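Local coordinates for protein spherulin-4 (Aspergillus clavatus, PDB 5C5G) that is a (beta/alpha)-barrel glycoside hydrolase, probably serving galactosaminogalactan biosynthesis as its Aspergillus fumigatus counterpart does, at residues A184-F187 and D188-P191; T134-V137 and K138-G142; V89-D92 and I93-A97; A82-N85 and I86-R90; Y96-W99 and P100-S103. All blocks are in the same frame, centred on the assembly; numbering follows the deposited sequence.

Contact 1: A184-F187 and D188-P191; sequences AELF and DTIP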
loop_
_atom_site.group_PDB
_atom_site.type_symbol
_atom_site.label_atom_id
_atom_site.label_comp_id
_atom_site.label_asym_id
_atom_site.label_seq_id
_atom_site.Cartn_x
_atom_site.Cartn_y
_atom_site.Cartn_z
ATOM N N ALA A 184 13.551 -9.845 -9.557
ATOM C CA ALA A 184 13.317 -10.558 -8.317
ATOM C C ALA A 184 14.610 -10.877 -7.585
ATOM O O ALA A 184 14.608 -11.004 -6.361
ATOM C CB ALA A 184 12.521 -11.826 -8.585
ATOM N N GLU A 185 15.723 -10.986 -8.312
ATOM C CA GLU A 185 17.010 -11.243 -7.678
ATOM C C GLU A 185 17.383 -10.211 -6.619
ATOM O O GLU A 185 18.068 -10.528 -5.651
ATOM C CB GLU A 185 18.147 -11.301 -8.708
ATOM C CG GLU A 185 18.186 -12.573 -9.530
ATOM C CD GLU A 185 19.384 -12.625 -10.465
ATOM O OE1 GLU A 185 20.357 -11.868 -10.245
ATOM O OE2 GLU A 185 19.348 -13.420 -11.425
ATOM N N LEU A 186 16.937 -8.971 -6.795
ATOM C CA LEU A 186 17.242 -7.936 -5.816
ATOM C C LEU A 186 16.683 -8.317 -4.443
ATOM O O LEU A 186 17.278 -8.035 -3.403
ATOM C CB LEU A 186 16.686 -6.589 -6.275
ATOM C CG LEU A 186 16.765 -5.438 -5.278
ATOM C CD1 LEU A 186 18.212 -5.080 -4.969
ATOM C CD2 LEU A 186 16.004 -4.238 -5.828
ATOM N N PHE A 187 15.539 -8.979 -4.438
ATOM C CA PHE A 187 14.905 -9.357 -3.178
ATOM C C PHE A 187 15.717 -10.420 -2.437
ATOM O O PHE A 187 15.659 -10.496 -1.203
ATOM C CB PHE A 187 13.474 -9.840 -3.428
ATOM C CG PHE A 187 12.527 -8.748 -3.793
ATOM C CD1 PHE A 187 12.626 -8.096 -5.006
ATOM C CD2 PHE A 187 11.530 -8.363 -2.909
ATOM C CE1 PHE A 187 11.748 -7.071 -5.330
ATOM C CE2 PHE A 187 10.662 -7.342 -3.227
ATOM C CZ PHE A 187 10.770 -6.695 -4.434
ATOM N N ASP A 188 16.484 -11.211 -3.168
ATOM C CA ASP A 188 17.307 -12.252 -2.566
ATOM C C ASP A 188 18.453 -11.680 -1.731
ATOM O O ASP A 188 19.048 -12.397 -0.926
ATOM C CB ASP A 188 17.877 -13.183 -3.639
ATOM C CG ASP A 188 16.797 -13.917 -4.433
ATOM O OD1 ASP A 188 15.688 -14.141 -3.899
ATOM O OD2 ASP A 188 17.076 -14.272 -5.601
ATOM N N THR A 189 18.770 -10.400 -1.916
ATOM C CA THR A 189 19.845 -9.767 -1.158
ATOM C C THR A 189 19.434 -9.368 0.251
ATOM O O THR A 189 20.292 -9.023 1.057
ATOM C CB THR A 189 20.387 -8.503 -1.865
ATOM O OG1 THR A 189 19.416 -7.443 -1.810
ATOM C CG2 THR A 189 20.756 -8.816 -3.299
ATOM N N ILE A 190 18.138 -9.412 0.541
ATOM C CA ILE A 190 17.630 -8.907 1.802
ATOM C C ILE A 190 17.689 -10.002 2.859
ATOM O O ILE A 190 16.978 -10.994 2.751
ATOM C CB ILE A 190 16.176 -8.460 1.680
ATOM C CG1 ILE A 190 16.000 -7.515 0.488
ATOM C CG2 ILE A 190 15.731 -7.821 2.985
ATOM C CD1 ILE A 190 14.545 -7.119 0.219
ATOM N N PRO A 191 18.514 -9.824 3.899
ATOM C CA PRO A 191 18.620 -10.876 4.903
ATOM C C PRO A 191 17.428 -10.847 5.857
ATOM O O PRO A 191 16.717 -9.847 5.917
ATOM C CB PRO A 191 19.918 -10.519 5.633
ATOM C CG PRO A 191 19.988 -9.048 5.533
ATOM C CD PRO A 191 19.411 -8.688 4.204
#
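The carbonyl oxygen of L186 is held by two groups of one residue, T189. The hydroxyl OG1 of T189 donates a hydrogen bond to L186 O at 2.7 Å and lies in the plane of that carbonyl. The backbone N of T189 reaches the same L186 O at 3.2 Å, but from above the plane, 59° out of it. The hydroxyl can turn back in this way because OG1 of T189 stands between its own backbone N and carbonyl carbon (chi1 71°). CD1 of L186 passes OG1 of T189 at 4.1 Å, a loose van der Waals approach.

The next bond runs from I190 N to F187 O, 3.2 Å long and nearly straight at 164°. CG1 of I190 packs alongside the same oxygen, 3.4 Å from F187 O. D188 N makes a weak bond to E185 O, and CB of D188 sits 3.3 Å from E185 O.

Polar and apolar side chains part company here. E185, D188 and T189 are exposed. L186, F187 and I190 are buried; F187 and I190 both touch V170 of strand 167-172, and F187 also meets V224 of helix 212-224.

The bonds all link residue i to i+3. Such short steps are characteristic of consecutive tight turns of 3-10 type, here in the loop that joins helix 175-180 to strand 198-203 of the (beta/alpha) barrel.

Contact 2: T134-V137 and K138-G142; sequences TDVV and KGTSG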
loop_
_atom_site.group_PDB
_atom_site.type_symbol
_atom_site.label_atom_id
_atom_site.label_comp_id
_atom_site.label_asym_id
_atom_site.label_seq_id
_atom_site.Cartn_x
_atom_site.Cartn_y
_atom_site.Cartn_z
ATOM N N THR A 134 4.165 1.753 15.723
ATOM C CA THR A 134 3.408 0.517 15.646
ATOM C C THR A 134 2.558 0.321 16.895
ATOM O O THR A 134 1.391 -0.080 16.798
ATOM C CB THR A 134 4.334 -0.669 15.353
ATOM O OG1 THR A 134 4.742 -0.537 13.994
ATOM C CG2 THR A 134 3.624 -2.001 15.523
ATOM N N ASP A 135 3.118 0.598 18.068
ATOM C CA ASP A 135 2.335 0.510 19.297
ATOM C C ASP A 135 1.119 1.428 19.260
ATOM O O ASP A 135 0.036 1.064 19.702
ATOM C CB ASP A 135 3.207 0.847 20.518
ATOM C CG ASP A 135 4.164 -0.272 20.896
ATOM O OD1 ASP A 135 4.019 -1.403 20.383
ATOM O OD2 ASP A 135 5.053 -0.011 21.731
ATOM N N VAL A 136 1.301 2.628 18.737
ATOM C CA VAL A 136 0.191 3.562 18.613
ATOM C C VAL A 136 -0.882 3.014 17.681
ATOM O O VAL A 136 -2.073 3.022 18.009
ATOM C CB VAL A 136 0.662 4.954 18.138
ATOM C CG1 VAL A 136 -0.529 5.878 17.877
ATOM C CG2 VAL A 136 1.586 5.577 19.169
ATOM N N VAL A 137 -0.492 2.511 16.516
ATOM C CA VAL A 137 -1.477 1.971 15.602
ATOM C C VAL A 137 -2.213 0.792 16.224
ATOM O O VAL A 137 -3.448 0.708 16.150
ATOM C CB VAL A 137 -0.820 1.540 14.303
ATOM C CG1 VAL A 137 -1.815 0.821 13.392
ATOM C CG2 VAL A 137 -0.262 2.749 13.598
ATOM N N LYS A 138 -1.475 -0.125 16.836
ATOM C CA LYS A 138 -2.079 -1.322 17.419
ATOM C C LYS A 138 -2.962 -1.003 18.617
ATOM O O LYS A 138 -3.841 -1.793 18.953
ATOM C CB LYS A 138 -0.998 -2.318 17.840
ATOM C CG LYS A 138 -0.123 -2.831 16.699
ATOM C CD LYS A 138 -0.863 -3.702 15.696
ATOM C CE LYS A 138 0.105 -4.260 14.638
ATOM N NZ LYS A 138 -0.578 -4.888 13.448
ATOM N N GLY A 139 -2.730 0.130 19.280
ATOM C CA GLY A 139 -3.442 0.455 20.505
ATOM C C GLY A 139 -4.548 1.486 20.387
ATOM O O GLY A 139 -5.218 1.798 21.373
ATOM N N THR A 140 -4.762 2.020 19.191
ATOM C CA THR A 140 -5.735 3.091 19.009
ATOM C C THR A 140 -7.050 2.561 18.454
ATOM O O THR A 140 -7.100 1.961 17.375
ATOM C CB THR A 140 -5.179 4.182 18.082
ATOM O OG1 THR A 140 -3.986 4.749 18.651
ATOM C CG2 THR A 140 -6.185 5.299 17.916
ATOM N N SER A 141 -8.123 2.793 19.209
ATOM C CA SER A 141 -9.444 2.375 18.788
ATOM C C SER A 141 -9.810 3.094 17.494
ATOM O O SER A 141 -9.563 4.292 17.352
ATOM C CB SER A 141 -10.476 2.702 19.863
ATOM O OG SER A 141 -11.727 2.138 19.523
ATOM N N GLY A 142 -10.428 2.360 16.580
ATOM C CA GLY A 142 -10.840 2.909 15.302
ATOM C C GLY A 142 -10.027 2.397 14.125
ATOM O O GLY A 142 -10.402 2.598 12.974
#
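T134 and K138 lie side by side and point the same way, as do V136 and T140. These two pairs, each four residues apart, carry the contact. In the first pair CG2 of T134 meets CG of K138 at 4.0 Å. The same CG also rests 3.1 Å from the carbonyl oxygen T134 O, a close approach. The K138 chain bends at chi2 (-67°) and then runs extended to its amine. That amine has its partners elsewhere: NZ forms a salt bridge with D166 and a hydrogen bond to the carbonyl of H147. The hydroxyl of T134 faces another way and bonds to T164 O.

In the second pair the methyl CG1 of V136 touches OG1 of T140 at 3.7 Å. The hydroxyl donates to V136 O at 2.7 Å. Its first torsion (chi1 -60°) sets OG1 beside the T140 backbone N, turned back to the preceding turn. V136 O has a second donor, G139 N at 3.2 Å. The two donors come from opposite faces of the carbonyl plane, so this oxygen is gripped from both.

The backbone changes character over the same residues. K138 N still makes a straight bond to T134 O, 2.9 Å long, whereas G139 N has a weak bond to D135 O besides the one to V136 O.

Helix 124-139 belongs to the beta-alpha-beta unit with strands 112-116 and 148-152. V137 packs on I113, F115 and V149 of those strands, while V136 leans on R90 and I93 of helix 86-103.

Contact 3: V89-D92 and I93-A97; sequences VRRD and IETYA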
loop_
_atom_site.group_PDB
_atom_site.type_symbol
_atom_site.label_atom_id
_atom_site.label_comp_id
_atom_site.label_asym_id
_atom_site.label_seq_id
_atom_site.Cartn_x
_atom_site.Cartn_y
_atom_site.Cartn_z
ATOM N N VAL A 89 2.954 13.001 13.770
ATOM C CA VAL A 89 2.625 11.713 13.183
ATOM C C VAL A 89 1.448 11.097 13.950
ATOM O O VAL A 89 0.488 10.606 13.360
ATOM C CB VAL A 89 3.837 10.773 13.203
ATOM C CG1 VAL A 89 3.471 9.413 12.686
ATOM C CG2 VAL A 89 4.976 11.353 12.373
ATOM N N ARG A 90 1.511 11.142 15.272
ATOM C CA ARG A 90 0.450 10.596 16.093
ATOM C C ARG A 90 -0.876 11.323 15.862
ATOM O O ARG A 90 -1.927 10.691 15.837
ATOM C CB ARG A 90 0.840 10.633 17.556
ATOM C CG ARG A 90 -0.209 10.056 18.457
ATOM C CD ARG A 90 0.373 9.692 19.796
ATOM N NE ARG A 90 -0.569 8.894 20.571
ATOM C CZ ARG A 90 -0.223 8.091 21.571
ATOM N NH1 ARG A 90 1.048 7.973 21.921
ATOM N NH2 ARG A 90 -1.154 7.403 22.218
ATOM N N ARG A 91 -0.845 12.645 15.705
ATOM C CA ARG A 91 -2.077 13.379 15.410
ATOM C C ARG A 91 -2.725 12.804 14.159
ATOM O O ARG A 91 -3.941 12.593 14.108
ATOM C CB ARG A 91 -1.816 14.876 15.240
ATOM C CG ARG A 91 -3.048 15.669 14.814
ATOM C CD ARG A 91 -3.198 15.756 13.299
ATOM N NE ARG A 91 -4.429 16.447 12.941
ATOM C CZ ARG A 91 -4.937 16.468 11.716
ATOM N NH1 ARG A 91 -6.064 17.118 11.483
ATOM N NH2 ARG A 91 -4.301 15.867 10.720
ATOM N N ASP A 92 -1.935 12.521 13.139
ATOM C CA ASP A 92 -2.499 12.016 11.900
ATOM C C ASP A 92 -3.085 10.615 12.103
ATOM O O ASP A 92 -4.176 10.306 11.616
ATOM C CB ASP A 92 -1.462 12.001 10.774
ATOM C CG ASP A 92 -1.130 13.381 10.256
ATOM O OD1 ASP A 92 -1.852 14.353 10.563
ATOM O OD2 ASP A 92 -0.120 13.498 9.525
ATOM N N ILE A 93 -2.368 9.742 12.812
ATOM C CA ILE A 93 -2.885 8.406 13.096
ATOM C C ILE A 93 -4.226 8.512 13.808
ATOM O O ILE A 93 -5.201 7.828 13.457
ATOM C CB ILE A 93 -1.906 7.618 13.990
ATOM C CG1 ILE A 93 -0.579 7.359 13.259
ATOM C CG2 ILE A 93 -2.533 6.302 14.421
ATOM C CD1 ILE A 93 0.531 6.855 14.179
ATOM N N GLU A 94 -4.269 9.334 14.844
ATOM C CA GLU A 94 -5.466 9.478 15.665
ATOM C C GLU A 94 -6.622 10.096 14.892
ATOM O O GLU A 94 -7.782 9.820 15.171
ATOM C CB GLU A 94 -5.147 10.281 16.923
ATOM C CG GLU A 94 -4.264 9.463 17.862
ATOM C CD GLU A 94 -3.899 10.174 19.133
ATOM O OE1 GLU A 94 -4.138 11.395 19.225
ATOM O OE2 GLU A 94 -3.371 9.493 20.045
ATOM N N THR A 95 -6.316 10.946 13.932
ATOM C CA THR A 95 -7.348 11.562 13.102
ATOM C C THR A 95 -8.042 10.477 12.286
ATOM O O THR A 95 -9.266 10.367 12.298
ATOM C CB THR A 95 -6.740 12.657 12.198
ATOM O OG1 THR A 95 -6.168 13.693 13.017
ATOM C CG2 THR A 95 -7.793 13.281 11.317
ATOM N N TYR A 96 -7.278 9.650 11.582
ATOM C CA TYR A 96 -7.891 8.530 10.864
ATOM C C TYR A 96 -8.676 7.634 11.811
ATOM O O TYR A 96 -9.790 7.189 11.489
ATOM C CB TYR A 96 -6.837 7.669 10.180
ATOM C CG TYR A 96 -6.196 8.225 8.924
ATOM C CD1 TYR A 96 -6.921 8.442 7.760
ATOM C CD2 TYR A 96 -4.841 8.518 8.908
ATOM C CE1 TYR A 96 -6.322 8.923 6.621
ATOM C CE2 TYR A 96 -4.227 8.998 7.785
ATOM C CZ TYR A 96 -4.969 9.198 6.627
ATOM O OH TYR A 96 -4.411 9.680 5.473
ATOM N N ALA A 97 -8.100 7.327 12.967
ATOM C CA ALA A 97 -8.747 6.408 13.881
ATOM C C ALA A 97 -10.102 6.919 14.349
ATOM O O ALA A 97 -10.999 6.129 14.596
ATOM C CB ALA A 97 -7.866 6.154 15.078
HETATM O O HOH W 1 -3.687 6.818 20.504
#
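CG of E94 swings beside its own backbone N (chi1 -70°) and the chain then runs extended. R90 holds CG opposite its backbone N (chi1 -179°) and is extended to NE. These torsions bring NE of R90 to the E94 carboxylate, an i to i+4 salt bridge on helix 86-103, one of the outer helices of the (beta/alpha) barrel. R90 NE bonds to E94 OE2 at 2.9 Å. The carboxylate oxygen OE2 lies at the guanidinium edge, near its plane, but is itself approached from above the carboxylate plane. The two planes stand 79° apart. A water joins R90 NH2 to the same OE2.

One residue on, T95 OG1 donates to R91 O at 2.7 Å. T95 N binds this oxygen from the opposite face of the carbonyl plane. The R91 chain bends at chi2 and lays one face of its guanidinium over the hydroxyl, without a hydrogen bond between them. At its edge, R91 NH2 makes a salt bridge to D92 OD1; D92 OD2 pairs with R84.

On the buried side V89 and I93 both pack on F115. CD1 of I93 reaches CG1 of V89 at 4.2 Å.

Contact 4: A82-N85 and I86-R90; sequences AKRN and ISEVR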
loop_
_atom_site.group_PDB
_atom_site.type_symbol
_atom_site.label_atom_id
_atom_site.label_comp_id
_atom_site.label_asym_id
_atom_site.label_seq_id
_atom_site.Cartn_x
_atom_site.Cartn_y
_atom_site.Cartn_z
ATOM N N ALA A 82 11.580 9.645 9.369
ATOM C CA ALA A 82 11.582 9.601 10.830
ATOM C C ALA A 82 12.053 10.896 11.466
ATOM O O ALA A 82 12.352 10.927 12.659
ATOM C CB ALA A 82 12.391 8.398 11.348
ATOM N N LYS A 83 12.097 11.962 10.675
ATOM C CA LYS A 83 12.463 13.277 11.184
ATOM C C LYS A 83 11.222 14.068 11.583
ATOM O O LYS A 83 11.326 15.070 12.285
ATOM C CB LYS A 83 13.254 14.070 10.136
ATOM C CG LYS A 83 14.603 13.464 9.783
ATOM C CD LYS A 83 15.157 14.068 8.495
ATOM N N ARG A 84 10.051 13.638 11.134
ATOM C CA ARG A 84 8.836 14.344 11.477
ATOM C C ARG A 84 8.545 14.129 12.951
ATOM O O ARG A 84 8.636 13.002 13.456
ATOM C CB ARG A 84 7.675 13.844 10.617
ATOM C CG ARG A 84 6.415 14.648 10.795
ATOM C CD ARG A 84 5.418 14.283 9.734
ATOM N NE ARG A 84 4.192 15.062 9.887
ATOM C CZ ARG A 84 2.954 14.582 9.857
ATOM N NH1 ARG A 84 2.719 13.299 9.677
ATOM N NH2 ARG A 84 1.924 15.401 10.014
ATOM N N ASN A 85 8.200 15.212 13.638
ATOM C CA ASN A 85 7.874 15.151 15.053
ATOM C C ASN A 85 6.837 14.069 15.308
ATOM O O ASN A 85 5.804 14.027 14.652
ATOM C CB ASN A 85 7.338 16.508 15.512
ATOM C CG ASN A 85 7.286 16.637 17.016
ATOM O OD1 ASN A 85 6.782 15.760 17.717
ATOM N ND2 ASN A 85 7.819 17.742 17.525
ATOM N N ILE A 86 7.127 13.181 16.245
ATOM C CA ILE A 86 6.283 12.025 16.467
ATOM C C ILE A 86 4.888 12.437 16.948
ATOM O O ILE A 86 3.906 11.731 16.673
ATOM C CB ILE A 86 6.972 11.008 17.416
ATOM C CG1 ILE A 86 6.303 9.639 17.277
ATOM C CG2 ILE A 86 6.995 11.521 18.857
ATOM C CD1 ILE A 86 7.127 8.488 17.844
ATOM N N SER A 87 4.770 13.577 17.623
ATOM C CA SER A 87 3.453 14.033 18.039
ATOM C C SER A 87 2.582 14.404 16.835
ATOM O O SER A 87 1.364 14.240 16.878
ATOM C CB SER A 87 3.555 15.212 19.011
ATOM O OG SER A 87 4.092 16.354 18.368
ATOM N N GLU A 88 3.203 14.882 15.759
ATOM C CA GLU A 88 2.464 15.236 14.550
ATOM C C GLU A 88 2.061 13.978 13.800
ATOM O O GLU A 88 0.951 13.870 13.279
ATOM C CB GLU A 88 3.303 16.157 13.664
ATOM C CG GLU A 88 3.560 17.513 14.310
ATOM C CD GLU A 88 4.596 18.343 13.579
ATOM O OE1 GLU A 88 4.852 18.071 12.387
ATOM O OE2 GLU A 88 5.155 19.268 14.206
ATOM N N VAL A 89 2.954 13.001 13.770
ATOM C CA VAL A 89 2.625 11.713 13.183
ATOM C C VAL A 89 1.448 11.097 13.950
ATOM O O VAL A 89 0.488 10.606 13.360
ATOM C CB VAL A 89 3.837 10.773 13.203
ATOM C CG1 VAL A 89 3.471 9.413 12.686
ATOM C CG2 VAL A 89 4.976 11.353 12.373
ATOM N N ARG A 90 1.511 11.142 15.272
ATOM C CA ARG A 90 0.450 10.596 16.093
ATOM C C ARG A 90 -0.876 11.323 15.862
ATOM O O ARG A 90 -1.927 10.691 15.837
ATOM C CB ARG A 90 0.840 10.633 17.556
ATOM C CG ARG A 90 -0.209 10.056 18.457
ATOM C CD ARG A 90 0.373 9.692 19.796
ATOM N NE ARG A 90 -0.569 8.894 20.571
ATOM C CZ ARG A 90 -0.223 8.091 21.571
ATOM N NH1 ARG A 90 1.048 7.973 21.921
ATOM N NH2 ARG A 90 -1.154 7.403 22.218
HETATM O O HOH W 2 8.057 17.758 12.367
#
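Hydrogen bonds gather on two oxygens of N85. OD1 accepts from S87 N at 3.0 Å and from the hydroxyl S87 OG at 2.8 Å. The backbone donor lies near the amide plane, tilted 16° from it, while the hydroxyl comes from well above. CG of N85 stands opposite its own backbone N (chi1 -166°), and this carries the amide forward to the first turn. The main-chain oxygen N85 O also has two donors: V89 N at 3.2 Å and E88 N at 3.0 Å both donate to it. A water connects N85 N with E88 OE1.

The charged contacts are looser. R84 NE and E88 OE1 are 4.0 Å apart, a long salt bridge, with the guanidinium and carboxylate planes turned 66° from each other. The guanidinium lays one face over the peptide between E88 and V89. Its firmer partners are D92, by a salt bridge from NH2, and A78 O, by a hydrogen bond from NH1.

Apolar packing runs along the R84 chain. Its CG meets CG2 of V89 at 3.9 Å, and both residues touch V77 of strand 71-78.

N85 is the N-cap of helix 86-103: its side-chain OD1 takes the S87 N-H, as is typical of asparagine at a helix start. The helix begins directly after the loop from strand 71-78 of the barrel.

Contact 5: Y96-W99 and P100-S103; sequences YAAW and PTQS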
loop_
_atom_site.group_PDB
_atom_site.type_symbol
_atom_site.label_atom_id
_atom_site.label_comp_id
_atom_site.label_asym_id
_atom_site.label_seq_id
_atom_site.Cartn_x
_atom_site.Cartn_y
_atom_site.Cartn_z
ATOM N N TYR A 96 -7.278 9.650 11.582
ATOM C CA TYR A 96 -7.891 8.530 10.864
ATOM C C TYR A 96 -8.676 7.634 11.811
ATOM O O TYR A 96 -9.790 7.189 11.489
ATOM C CB TYR A 96 -6.837 7.669 10.180
ATOM C CG TYR A 96 -6.196 8.225 8.924
ATOM C CD1 TYR A 96 -6.921 8.442 7.760
ATOM C CD2 TYR A 96 -4.841 8.518 8.908
ATOM C CE1 TYR A 96 -6.322 8.923 6.621
ATOM C CE2 TYR A 96 -4.227 8.998 7.785
ATOM C CZ TYR A 96 -4.969 9.198 6.627
ATOM O OH TYR A 96 -4.411 9.680 5.473
ATOM N N ALA A 97 -8.100 7.327 12.967
ATOM C CA ALA A 97 -8.747 6.408 13.881
ATOM C C ALA A 97 -10.102 6.919 14.349
ATOM O O ALA A 97 -10.999 6.129 14.596
ATOM C CB ALA A 97 -7.866 6.154 15.078
ATOM N N ALA A 98 -10.228 8.239 14.489
ATOM C CA ALA A 98 -11.455 8.835 14.996
ATOM C C ALA A 98 -12.496 9.035 13.918
ATOM O O ALA A 98 -13.619 9.405 14.235
ATOM C CB ALA A 98 -11.163 10.154 15.701
ATOM N N TRP A 99 -12.155 8.784 12.654
ATOM C CA TRP A 99 -13.112 8.967 11.568
ATOM C C TRP A 99 -14.506 8.351 11.809
ATOM O O TRP A 99 -15.507 9.028 11.602
ATOM C CB TRP A 99 -12.533 8.453 10.245
ATOM C CG TRP A 99 -11.652 9.420 9.509
ATOM C CD1 TRP A 99 -11.299 10.676 9.882
ATOM C CD2 TRP A 99 -11.041 9.193 8.234
ATOM N NE1 TRP A 99 -10.505 11.261 8.914
ATOM C CE2 TRP A 99 -10.335 10.363 7.891
ATOM C CE3 TRP A 99 -11.030 8.110 7.346
ATOM C CZ2 TRP A 99 -9.635 10.488 6.685
ATOM C CZ3 TRP A 99 -10.339 8.234 6.157
ATOM C CH2 TRP A 99 -9.657 9.418 5.836
ATOM N N PRO A 100 -14.590 7.074 12.216
ATOM C CA PRO A 100 -15.931 6.479 12.329
ATOM C C PRO A 100 -16.742 7.092 13.458
ATOM O O PRO A 100 -17.960 7.230 13.320
ATOM C CB PRO A 100 -15.647 4.993 12.585
ATOM C CG PRO A 100 -14.223 4.934 12.997
ATOM C CD PRO A 100 -13.529 6.062 12.315
ATOM N N THR A 101 -16.090 7.506 14.540
ATOM C CA THR A 101 -16.819 8.126 15.644
ATOM C C THR A 101 -17.153 9.587 15.329
ATOM O O THR A 101 -18.248 10.053 15.619
ATOM C CB THR A 101 -16.056 8.016 16.966
ATOM O OG1 THR A 101 -14.729 8.508 16.810
ATOM C CG2 THR A 101 -15.989 6.581 17.405
ATOM N N GLN A 102 -16.231 10.303 14.697
ATOM C CA GLN A 102 -16.465 11.701 14.338
ATOM C C GLN A 102 -17.592 11.837 13.323
ATOM O O GLN A 102 -18.306 12.833 13.323
ATOM C CB GLN A 102 -15.187 12.332 13.779
ATOM C CG GLN A 102 -14.130 12.555 14.837
ATOM C CD GLN A 102 -14.320 13.848 15.598
ATOM O OE1 GLN A 102 -15.215 14.639 15.300
ATOM N NE2 GLN A 102 -13.478 14.068 16.588
ATOM N N SER A 103 -17.736 10.843 12.453
ATOM C CA SER A 103 -18.748 10.874 11.402
ATOM C C SER A 103 -20.037 10.145 11.771
ATOM O O SER A 103 -21.034 10.281 11.074
ATOM C CB SER A 103 -18.197 10.224 10.137
ATOM O OG SER A 103 -17.951 8.841 10.340
HETATM O O HOH W 3 -13.127 5.892 16.333
#
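Y96 presents its ring edge to one face of the W99 indole, an edge-to-face stack. CD1 of Y96 lies 3.4 Å above the indole plane, offset toward its rim, and CZ3 of W99 lies in the tyrosine plane. Both rings touch I42 of strand 38-42, and Y96 OH bonds to Y76 O. CB of W99 lies against CD of the next residue, P100, at 3.3 Å.

P100 has no N-H to give to the turn before, and the helix kinks here. Its CD lies 3.4 Å from A97 O. A water donates to that oxygen and to T101 OG1.

Hydroxyls add bonds beyond the kink. A98 O accepts from Q102 N at 2.8 Å, and from T101 OG1 at 2.9 Å. OG1 of T101 sits between its backbone N and carbonyl carbon (chi1 52°), which turns it back to A98. CG of Q102 packs on CB of A98 at 3.9 Å. W99 O accepts S103 N and S103 OG from opposite faces of its plane, the hydroxyl at 2.8 Å.

The proline thus costs the helix regular backbone bonding, while water and two side-chain hydroxyls supply donors to the carbonyls around it.

Overall arrangement
Contacts 4, 3 and 5 follow one another along helix 86-103, from its cap to its kinked last turns. Contacts 4 and 3 are joined by a salt bridge, R84 NH2 to D92 OD2 at 2.8 Å. Contact 2, on helix 124-139, packs beside them: T140 CG2 meets A97 CB at 3.4 Å, and V136 CG2 meets R90 NH1 at 3.7 Å. Contact 1 stands apart, its centre about 33 Å from that of contact 3, across the barrel. Y76 and E172 bind N-acetyl-D-galactosamine, a sugar absent from this model. The Y96 side chain is about 4 Å from that of Y76, and the F187 side chain about 9 Å from that of E172.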